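PDB 2OKX: rhamnosidase B, which probably hydrolyses alpha-L-rhamnosides as a family GH78 alpha-L-rhamnosidase, releasing terminal rhamnose from glycoside substrates. Local coordinates for residues A[551-556]-A[837-842]; A[800-805]-A[862-867]; A[826-831]-A[841-846]. All blocks are in the same frame, centred on the assembly; numbering follows the deposited sequence.

Interaction 1: A[551-556]-A[837-842]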
loop_
_atom_site.group_PDB
_atom_site.type_symbol
_atom_site.label_atom_id
_atom_site.label_comp_id
_atom_site.label_asym_id
_atom_site.label_seq_id
_atom_site.Cartn_x
_atom_site.Cartn_y
_atom_site.Cartn_z
ATOM N N GLU A 551 -18.883 9.907 4.028
ATOM C CA GLU A 551 -17.744 10.633 4.571
ATOM C C GLU A 551 -16.500 9.739 4.675
ATOM O O GLU A 551 -15.424 10.119 4.228
ATOM C CB GLU A 551 -18.120 11.192 5.949
ATOM C CG GLU A 551 -17.151 12.200 6.529
ATOM C CD GLU A 551 -17.058 13.471 5.702
ATOM O OE1 GLU A 551 -18.104 13.960 5.223
ATOM O OE2 GLU A 551 -15.934 13.987 5.546
ATOM N N ILE A 552 -16.631 8.547 5.251
ATOM C CA ILE A 552 -15.453 7.692 5.358
ATOM C C ILE A 552 -15.038 7.136 3.999
ATOM O O ILE A 552 -13.859 6.864 3.770
ATOM C CB ILE A 552 -15.643 6.530 6.376
ATOM C CG1 ILE A 552 -16.732 5.565 5.918
ATOM C CG2 ILE A 552 -15.972 7.103 7.745
ATOM C CD1 ILE A 552 -16.825 4.315 6.798
ATOM N N SER A 553 -15.997 6.980 3.088
ATOM C CA SER A 553 -15.676 6.484 1.753
ATOM C C SER A 553 -14.831 7.524 1.019
ATOM O O SER A 553 -13.885 7.187 0.308
ATOM C CB SER A 553 -16.957 6.204 0.953
ATOM O OG SER A 553 -17.676 5.100 1.489
ATOM N N ARG A 554 -15.181 8.794 1.194
ATOM C CA ARG A 554 -14.448 9.881 0.554
ATOM C C ARG A 554 -13.034 9.956 1.144
ATOM O O ARG A 554 -12.050 10.101 0.416
ATOM C CB ARG A 554 -15.185 11.206 0.792
ATOM C CG ARG A 554 -14.756 12.378 -0.091
ATOM C CD ARG A 554 -14.032 13.473 0.688
ATOM N NE ARG A 554 -14.766 13.965 1.860
ATOM C CZ ARG A 554 -15.649 14.962 1.869
ATOM N NH1 ARG A 554 -16.236 15.305 3.010
ATOM N NH2 ARG A 554 -15.950 15.625 0.760
ATOM N N HIS A 555 -12.933 9.863 2.465
ATOM C CA HIS A 555 -11.624 9.938 3.109
ATOM C C HIS A 555 -10.726 8.770 2.699
ATOM O O HIS A 555 -9.533 8.948 2.458
ATOM C CB HIS A 555 -11.774 9.972 4.631
ATOM C CG HIS A 555 -10.505 10.314 5.343
ATOM N ND1 HIS A 555 -9.786 11.458 5.068
ATOM C CD2 HIS A 555 -9.810 9.655 6.301
ATOM C CE1 HIS A 555 -8.703 11.488 5.824
ATOM N NE2 HIS A 555 -8.695 10.406 6.582
ATOM N N THR A 556 -11.301 7.575 2.615
ATOM C CA THR A 556 -10.538 6.391 2.229
ATOM C C THR A 556 -9.943 6.581 0.830
ATOM O O THR A 556 -8.781 6.261 0.579
ATOM C CB THR A 556 -11.430 5.137 2.195
ATOM O OG1 THR A 556 -12.065 4.968 3.466
ATOM C CG2 THR A 556 -10.593 3.894 1.875
ATOM N N THR A 837 -12.748 5.507 10.397
ATOM C CA THR A 837 -12.737 6.807 9.741
ATOM C C THR A 837 -12.429 6.574 8.267
ATOM O O THR A 837 -12.331 7.517 7.482
ATOM C CB THR A 837 -11.686 7.759 10.369
ATOM O OG1 THR A 837 -10.419 7.095 10.456
ATOM C CG2 THR A 837 -12.133 8.193 11.766
ATOM N N THR A 838 -12.282 5.297 7.919
ATOM C CA THR A 838 -12.005 4.849 6.558
ATOM C C THR A 838 -12.665 3.481 6.379
ATOM O O THR A 838 -13.067 2.850 7.357
ATOM C CB THR A 838 -10.477 4.725 6.289
ATOM O OG1 THR A 838 -9.872 3.907 7.298
ATOM C CG2 THR A 838 -9.818 6.096 6.305
ATOM N N CYS A 839 -12.773 3.022 5.134
ATOM C CA CYS A 839 -13.406 1.740 4.836
ATOM C C CYS A 839 -12.470 0.544 4.935
ATOM O O CYS A 839 -11.384 0.531 4.345
ATOM C CB CYS A 839 -14.025 1.785 3.439
ATOM S SG CYS A 839 -15.187 3.150 3.253
ATOM N N TRP A 840 -12.927 -0.470 5.663
ATOM C CA TRP A 840 -12.159 -1.689 5.887
ATOM C C TRP A 840 -11.886 -2.490 4.629
ATOM O O TRP A 840 -12.700 -2.532 3.711
ATOM C CB TRP A 840 -12.879 -2.607 6.877
ATOM C CG TRP A 840 -13.084 -2.028 8.236
ATOM C CD1 TRP A 840 -12.533 -0.883 8.743
ATOM C CD2 TRP A 840 -13.896 -2.578 9.276
ATOM N NE1 TRP A 840 -12.959 -0.688 10.038
ATOM C CE2 TRP A 840 -13.795 -1.715 10.388
ATOM C CE3 TRP A 840 -14.703 -3.720 9.375
ATOM C CZ2 TRP A 840 -14.473 -1.957 11.588
ATOM C CZ3 TRP A 840 -15.378 -3.960 10.568
ATOM C CH2 TRP A 840 -15.256 -3.079 11.659
ATOM N N GLU A 841 -10.738 -3.155 4.622
ATOM C CA GLU A 841 -10.333 -3.994 3.507
ATOM C C GLU A 841 -11.286 -5.183 3.386
ATOM O O GLU A 841 -11.678 -5.571 2.288
ATOM C CB GLU A 841 -8.910 -4.503 3.752
ATOM C CG GLU A 841 -8.365 -5.441 2.694
ATOM C CD GLU A 841 -7.007 -6.015 3.090
ATOM O OE1 GLU A 841 -6.340 -6.623 2.229
ATOM O OE2 GLU A 841 -6.611 -5.860 4.267
ATOM N N MET A 842 -11.646 -5.762 4.526
ATOM C CA MET A 842 -12.525 -6.923 4.547
ATOM C C MET A 842 -13.531 -6.833 5.678
ATOM O O MET A 842 -13.433 -5.958 6.548
ATOM C CB MET A 842 -11.702 -8.202 4.737
ATOM C CG MET A 842 -10.616 -8.420 3.699
ATOM S SD MET A 842 -9.471 -9.730 4.201
ATOM C CE MET A 842 -8.585 -8.870 5.514
#

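Interaction 2: A[800-805]-A[862-867]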
loop_
_atom_site.group_PDB
_atom_site.type_symbol
_atom_site.label_atom_id
_atom_site.label_comp_id
_atom_site.label_asym_id
_atom_site.label_seq_id
_atom_site.Cartn_x
_atom_site.Cartn_y
_atom_site.Cartn_z
ATOM N N SER A 800 -15.828 -9.103 1.503
ATOM C CA SER A 800 -15.191 -7.789 1.520
ATOM C C SER A 800 -16.068 -6.737 0.860
ATOM O O SER A 800 -16.884 -7.052 -0.011
ATOM C CB SER A 800 -13.857 -7.835 0.777
ATOM O OG SER A 800 -14.071 -8.034 -0.612
ATOM N N PRO A 801 -15.913 -5.469 1.269
ATOM C CA PRO A 801 -16.720 -4.400 0.672
ATOM C C PRO A 801 -16.365 -4.282 -0.810
ATOM O O PRO A 801 -17.103 -3.687 -1.591
ATOM C CB PRO A 801 -16.306 -3.163 1.467
ATOM C CG PRO A 801 -15.913 -3.742 2.818
ATOM C CD PRO A 801 -15.117 -4.960 2.401
ATOM N N PHE A 802 -15.215 -4.844 -1.173
ATOM C CA PHE A 802 -14.751 -4.843 -2.558
ATOM C C PHE A 802 -15.791 -5.592 -3.379
ATOM O O PHE A 802 -16.267 -5.105 -4.405
ATOM C CB PHE A 802 -13.400 -5.558 -2.659
ATOM C CG PHE A 802 -12.949 -5.823 -4.074
ATOM C CD1 PHE A 802 -12.606 -7.111 -4.474
ATOM C CD2 PHE A 802 -12.840 -4.785 -4.995
ATOM C CE1 PHE A 802 -12.159 -7.364 -5.773
ATOM C CE2 PHE A 802 -12.393 -5.026 -6.296
ATOM C CZ PHE A 802 -12.052 -6.319 -6.685
ATOM N N MET A 803 -16.132 -6.788 -2.911
ATOM C CA MET A 803 -17.122 -7.622 -3.574
ATOM C C MET A 803 -18.493 -6.959 -3.447
ATOM O O MET A 803 -19.327 -7.074 -4.343
ATOM C CB MET A 803 -17.133 -9.016 -2.938
ATOM C CG MET A 803 -18.036 -10.032 -3.624
ATOM S SD MET A 803 -17.629 -10.341 -5.365
ATOM C CE MET A 803 -19.269 -10.163 -6.105
ATOM N N SER A 804 -18.722 -6.261 -2.335
ATOM C CA SER A 804 -19.992 -5.567 -2.130
ATOM C C SER A 804 -20.251 -4.590 -3.277
ATOM O O SER A 804 -21.394 -4.387 -3.681
ATOM C CB SER A 804 -19.986 -4.793 -0.805
ATOM O OG SER A 804 -20.111 -5.658 0.313
ATOM N N PHE A 805 -19.185 -3.992 -3.799
ATOM C CA PHE A 805 -19.310 -3.029 -4.894
ATOM C C PHE A 805 -19.996 -3.676 -6.092
ATOM O O PHE A 805 -20.930 -3.111 -6.667
ATOM C CB PHE A 805 -17.928 -2.511 -5.309
ATOM C CG PHE A 805 -17.971 -1.289 -6.191
ATOM C CD1 PHE A 805 -18.509 -1.350 -7.473
ATOM C CD2 PHE A 805 -17.456 -0.076 -5.738
ATOM C CE1 PHE A 805 -18.534 -0.222 -8.297
ATOM C CE2 PHE A 805 -17.473 1.058 -6.548
ATOM C CZ PHE A 805 -18.013 0.987 -7.833
ATOM N N HIS A 862 -8.980 0.708 2.781
ATOM C CA HIS A 862 -8.830 0.166 1.426
ATOM C C HIS A 862 -9.887 0.835 0.555
ATOM O O HIS A 862 -11.076 0.552 0.696
ATOM C CB HIS A 862 -9.063 -1.353 1.420
ATOM C CG HIS A 862 -7.809 -2.162 1.305
ATOM N ND1 HIS A 862 -7.562 -3.011 0.246
ATOM C CD2 HIS A 862 -6.736 -2.262 2.123
ATOM C CE1 HIS A 862 -6.392 -3.599 0.417
ATOM N NE2 HIS A 862 -5.870 -3.163 1.549
ATOM N N ALA A 863 -9.456 1.716 -0.343
ATOM C CA ALA A 863 -10.402 2.427 -1.195
ATOM C C ALA A 863 -11.202 1.513 -2.113
ATOM O O ALA A 863 -12.198 1.941 -2.690
ATOM C CB ALA A 863 -9.680 3.504 -2.019
ATOM N N TRP A 864 -10.787 0.258 -2.260
ATOM C CA TRP A 864 -11.556 -0.634 -3.116
ATOM C C TRP A 864 -12.880 -0.955 -2.413
ATOM O O TRP A 864 -13.796 -1.534 -3.005
ATOM C CB TRP A 864 -10.743 -1.903 -3.456
ATOM C CG TRP A 864 -10.679 -3.004 -2.421
ATOM C CD1 TRP A 864 -11.046 -2.941 -1.104
ATOM C CD2 TRP A 864 -10.209 -4.342 -2.639
ATOM N NE1 TRP A 864 -10.838 -4.160 -0.491
ATOM C CE2 TRP A 864 -10.324 -5.036 -1.412
ATOM C CE3 TRP A 864 -9.701 -5.022 -3.756
ATOM C CZ2 TRP A 864 -9.950 -6.380 -1.270
ATOM C CZ3 TRP A 864 -9.330 -6.360 -3.617
ATOM C CH2 TRP A 864 -9.458 -7.023 -2.380
ATOM N N SER A 865 -12.979 -0.515 -1.158
ATOM C CA SER A 865 -14.162 -0.720 -0.320
ATOM C C SER A 865 -15.021 0.546 -0.179
ATOM O O SER A 865 -15.979 0.553 0.594
ATOM C CB SER A 865 -13.741 -1.148 1.092
ATOM O OG SER A 865 -13.072 -2.397 1.099
ATOM N N ALA A 866 -14.691 1.606 -0.916
ATOM C CA ALA A 866 -15.431 2.869 -0.799
ATOM C C ALA A 866 -16.707 2.995 -1.639
ATOM O O ALA A 866 -17.120 4.105 -1.988
ATOM C CB ALA A 866 -14.492 4.045 -1.109
ATOM N N ALA A 867 -17.341 1.866 -1.933
ATOM C CA ALA A 867 -18.567 1.839 -2.735
ATOM C C ALA A 867 -19.597 2.954 -2.499
ATOM O O ALA A 867 -20.087 3.555 -3.458
ATOM C CB ALA A 867 -19.249 0.477 -2.585
HETATM O O HOH W 1 -16.520 -1.096 -2.282
#

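Interaction 3: A[826-831]-A[841-846]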
loop_
_atom_site.group_PDB
_atom_site.type_symbol
_atom_site.label_atom_id
_atom_site.label_comp_id
_atom_site.label_asym_id
_atom_site.label_seq_id
_atom_site.Cartn_x
_atom_site.Cartn_y
_atom_site.Cartn_z
ATOM N N ARG A 826 -26.039 -1.676 7.165
ATOM C CA ARG A 826 -25.572 -2.772 8.005
ATOM C C ARG A 826 -24.063 -2.969 7.956
ATOM O O ARG A 826 -23.389 -2.963 8.990
ATOM C CB ARG A 826 -26.269 -4.079 7.608
ATOM C CG ARG A 826 -25.673 -5.320 8.270
ATOM C CD ARG A 826 -26.499 -6.586 8.027
ATOM N NE ARG A 826 -26.869 -6.771 6.625
ATOM C CZ ARG A 826 -27.994 -6.314 6.084
ATOM N NH1 ARG A 826 -28.863 -5.646 6.831
ATOM N NH2 ARG A 826 -28.251 -6.522 4.800
ATOM N N ASN A 827 -23.538 -3.130 6.749
ATOM C CA ASN A 827 -22.120 -3.393 6.570
ATOM C C ASN A 827 -21.150 -2.260 6.830
ATOM O O ASN A 827 -20.068 -2.486 7.373
ATOM C CB ASN A 827 -21.891 -3.993 5.188
ATOM C CG ASN A 827 -22.408 -5.412 5.100
ATOM O OD1 ASN A 827 -22.139 -6.224 5.985
ATOM N ND2 ASN A 827 -23.150 -5.721 4.044
ATOM N N TYR A 828 -21.512 -1.044 6.446
ATOM C CA TYR A 828 -20.627 0.073 6.709
ATOM C C TYR A 828 -20.941 0.596 8.104
ATOM O O TYR A 828 -20.074 1.158 8.777
ATOM C CB TYR A 828 -20.799 1.145 5.633
ATOM C CG TYR A 828 -20.191 0.718 4.316
ATOM C CD1 TYR A 828 -18.885 1.082 3.977
ATOM C CD2 TYR A 828 -20.901 -0.099 3.427
ATOM C CE1 TYR A 828 -18.300 0.642 2.787
ATOM C CE2 TYR A 828 -20.325 -0.543 2.239
ATOM C CZ TYR A 828 -19.028 -0.169 1.925
ATOM O OH TYR A 828 -18.455 -0.604 0.752
ATOM N N GLY A 829 -22.177 0.386 8.549
ATOM C CA GLY A 829 -22.554 0.813 9.886
ATOM C C GLY A 829 -21.718 0.085 10.934
ATOM O O GLY A 829 -21.367 0.653 11.970
ATOM N N GLN A 830 -21.390 -1.177 10.668
ATOM C CA GLN A 830 -20.587 -1.957 11.606
ATOM C C GLN A 830 -19.171 -1.376 11.695
ATOM O O GLN A 830 -18.522 -1.457 12.736
ATOM C CB GLN A 830 -20.530 -3.427 11.178
ATOM C CG GLN A 830 -19.584 -3.717 10.024
ATOM C CD GLN A 830 -19.512 -5.199 9.681
ATOM O OE1 GLN A 830 -19.360 -6.045 10.563
ATOM N NE2 GLN A 830 -19.609 -5.516 8.390
ATOM N N MET A 831 -18.694 -0.788 10.602
ATOM C CA MET A 831 -17.366 -0.177 10.593
ATOM C C MET A 831 -17.403 1.041 11.505
ATOM O O MET A 831 -16.516 1.240 12.337
ATOM C CB MET A 831 -16.982 0.270 9.182
ATOM C CG MET A 831 -16.794 -0.863 8.198
ATOM S SD MET A 831 -16.333 -0.237 6.584
ATOM C CE MET A 831 -16.867 -1.594 5.527
ATOM N N GLU A 841 -10.738 -3.155 4.622
ATOM C CA GLU A 841 -10.333 -3.994 3.507
ATOM C C GLU A 841 -11.286 -5.183 3.386
ATOM O O GLU A 841 -11.678 -5.571 2.288
ATOM C CB GLU A 841 -8.910 -4.503 3.752
ATOM C CG GLU A 841 -8.365 -5.441 2.694
ATOM C CD GLU A 841 -7.007 -6.015 3.090
ATOM O OE1 GLU A 841 -6.340 -6.623 2.229
ATOM O OE2 GLU A 841 -6.611 -5.860 4.267
ATOM N N MET A 842 -11.646 -5.762 4.526
ATOM C CA MET A 842 -12.525 -6.923 4.547
ATOM C C MET A 842 -13.531 -6.833 5.678
ATOM O O MET A 842 -13.433 -5.958 6.548
ATOM C CB MET A 842 -11.702 -8.202 4.737
ATOM C CG MET A 842 -10.616 -8.420 3.699
ATOM S SD MET A 842 -9.471 -9.730 4.201
ATOM C CE MET A 842 -8.585 -8.870 5.514
ATOM N N TYR A 843 -14.495 -7.750 5.661
ATOM C CA TYR A 843 -15.513 -7.815 6.698
ATOM C C TYR A 843 -15.029 -8.740 7.806
ATOM O O TYR A 843 -14.169 -9.594 7.582
ATOM C CB TYR A 843 -16.827 -8.353 6.125
ATOM C CG TYR A 843 -17.541 -7.377 5.223
ATOM C CD1 TYR A 843 -18.036 -7.779 3.981
ATOM C CD2 TYR A 843 -17.729 -6.051 5.613
ATOM C CE1 TYR A 843 -18.699 -6.882 3.148
ATOM C CE2 TYR A 843 -18.392 -5.147 4.789
ATOM C CZ TYR A 843 -18.873 -5.570 3.557
ATOM O OH TYR A 843 -19.522 -4.676 2.736
ATOM N N PRO A 844 -15.563 -8.570 9.023
ATOM C CA PRO A 844 -15.169 -9.413 10.154
ATOM C C PRO A 844 -15.692 -10.834 9.975
ATOM O O PRO A 844 -16.560 -11.085 9.137
ATOM C CB PRO A 844 -15.834 -8.729 11.349
ATOM C CG PRO A 844 -15.952 -7.309 10.922
ATOM C CD PRO A 844 -16.381 -7.435 9.481
ATOM N N ASN A 845 -15.153 -11.754 10.768
ATOM C CA ASN A 845 -15.561 -13.155 10.762
ATOM C C ASN A 845 -15.208 -13.992 9.535
ATOM O O ASN A 845 -15.910 -14.949 9.199
ATOM C CB ASN A 845 -17.061 -13.257 11.058
ATOM C CG ASN A 845 -17.426 -12.648 12.404
ATOM O OD1 ASN A 845 -16.676 -12.772 13.377
ATOM N ND2 ASN A 845 -18.582 -11.997 12.469
ATOM N N PHE A 846 -14.126 -13.616 8.863
ATOM C CA PHE A 846 -13.609 -14.362 7.719
ATOM C C PHE A 846 -12.142 -14.561 8.082
ATOM O O PHE A 846 -11.469 -13.614 8.485
ATOM C CB PHE A 846 -13.728 -13.567 6.414
ATOM C CG PHE A 846 -15.115 -13.553 5.832
ATOM C CD1 PHE A 846 -16.068 -12.649 6.288
ATOM C CD2 PHE A 846 -15.469 -14.456 4.832
ATOM C CE1 PHE A 846 -17.353 -12.642 5.759
ATOM C CE2 PHE A 846 -16.755 -14.459 4.295
ATOM C CZ PHE A 846 -17.698 -13.550 4.758
#

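Interaction 1: A[551-556]-A[837-842]
The imidazole of His555 is met at its edge, near the ring plane, by Thr837 O, which lies 3.5 Å from His555 CD2; the methyl Thr838 CG2 approaches the same CD2 obliquely at 3.6 Å. The contact belongs to the (alpha/alpha)6 barrel of GH78 enzymes, where helix 544-559 packs against the long loop between helices 817-833 and 868-876. With CG anti to the backbone N (chi1 -169°), the ring reaches the loop through CD2, and its nitrogens bond outside the contact, NE2 to Glu446 O and ND1 to Arg558. Glu446 N also binds Thr837 OG1, so strand 446-448 ties helix and loop to each other.

One turn back on the helix, Ile552 supplies the apolar filling. Its CG2 rests on the carbonyl carbon of Thr837 at 3.6 Å, while CG1 turns to Cys839 SG at 3.9 Å. A branched side chain suits this place because its two arms touch successive parts of the loop. The thiol also lies near Ser553 OG, whose hydrogen bond goes to Thr549 O within the same helix. The Thr838 hydroxyl bonds to His860 O, and its side chain meets the helix through CB and CG2.

The polar link is made by Thr556. As is common for threonine in helices, its hydroxyl donates to the carbonyl one turn earlier, Ile552 O, at 2.6 Å; the backbone Thr556 N reaches that oxygen from the opposite face of its plane. Having given its proton to Ile552 O, the hydroxyl can accept from the loop, and Cys839 N donates to Thr556 OG1 at 2.7 Å with an N-H...O angle of 158°.

Interaction 2: A[800-805]-A[862-867]
One water joins Pro801 and Trp864 and is gripped by three backbone groups: it donates to Pro801 O at 2.7 Å and to Trp864 O at 2.9 Å, and accepts from Ala867 N. It thus satisfies polar atoms of two chain segments that make no direct hydrogen bond to each other, and it lies in the plane of the Phe805 ring, at its edge.

The centre of the contact is aromatic. Phe802 and the six-membered ring of Trp864 form an offset stack, their centroids 3.9 Å apart and their planes 8° from parallel. Phe802 CB adds a CH-pi contact to the five-membered ring, 3.4 Å from its centroid and over the face, so one face of the indole is covered by Phe802 over both of its rings. Phe802 CG stands anti to the backbone N (chi1 170°), which carries the phenyl out over the benzo part while CB stays above the pyrrole part. At the indole edge, Trp864 NE1 bonds to Glu841 O.

In the (alpha/alpha)6 barrel these residues join the first turn of helix 801-813 to the short 3-10 segment 863-865 that precedes helix 868-876. Ser800 is the N-cap of the former, though its bond to Met803 N is weak; its hydroxyl also pairs with Asp683. Pro801, well suited to a first helical turn because it needs no N-H donor there, presses CB on Ser865 CB at a tight 3.3 Å, while Ser865 OG bonds to Trp840 O. Were Trp864 an alanine, the Phe802 ring would probably be left without its stacking partner beside a gap, and Glu841 O without its indole mate. Farther along the helix, Phe805 CD2 meets the small methyl Ala867 CB at 3.7 Å.

Interaction 3: A[826-831]-A[841-846]
Amide-to-ring contacts come first, where Asn827 and Gln830 meet Tyr843. Asn827 OD1 stands 4.0 Å above one face of the Tyr843 ring, toward its rim, with the amide plane 30° from that of the ring. Gln830 comes in obliquely, its NE2 being 3.4 Å from Tyr843 CD2, and its amide too lies at a shallow angle to the ring. An amide suits this place because it can approach the ring at a shallow tilt and still keep its hydrogen bonds.

Those hydrogen bonds stay on the helix or lead out of the contact; none runs between 826-831 and 841-846. Gln830 NE2 donates to Asn827 O at 3.2 Å, meeting a lone pair in the carbonyl plane, and Asn827 O lies almost in the plane of the Gln830 amide. CG of Gln830 sits between the backbone N and the carbonyl carbon (chi1 77°) and the chain runs extended beyond it, which brings the amide to Asn827 O; the bond holds its rotation. Asn827 ND2 bonds to Asp823 one turn earlier, and the hydroxyl of Tyr843 pairs with Ser804 of helix 801-813.

Van der Waals contacts complete the interface. Asn827 CB lies 3.5 Å from Tyr843 OH, and the flexible, extended Met831 brings its methyl CE to 3.9 Å from Tyr843 CE2. Gln830 OE1 rests on CD of Pro844 at 3.5 Å, where the proline's compact ring offers CD and CG to the amide.

The backbones remain well apart, the CA atoms of Asn827 and Tyr843 being 8.0 Å from one another, so side chains span the gap between a helix of the (alpha/alpha)6 barrel and the long loop that follows it.

Overall arrangement
All three contacts fasten the long loop between helices 817-833 and 868-876 to the barrel, each to a different helix: 544-559 in interaction 1, 801-813 in interaction 2 and 817-833 in interaction 3. The first two are buried, whereas interaction 3 is only partly so and lies farther from the chain's centre. Their chemistry changes accordingly, from a direct hydroxyl-to-backbone bond, through aromatic stacking with a bridging water, to amides set against a tyrosine ring without any hydrogen bond across. Bonds also connect them: Cys839 O with His862 N between interactions 1 and 2, Ser865 O with Tyr828 OH between interactions 2 and 3, while 1 and 3 share Glu841 and Met842.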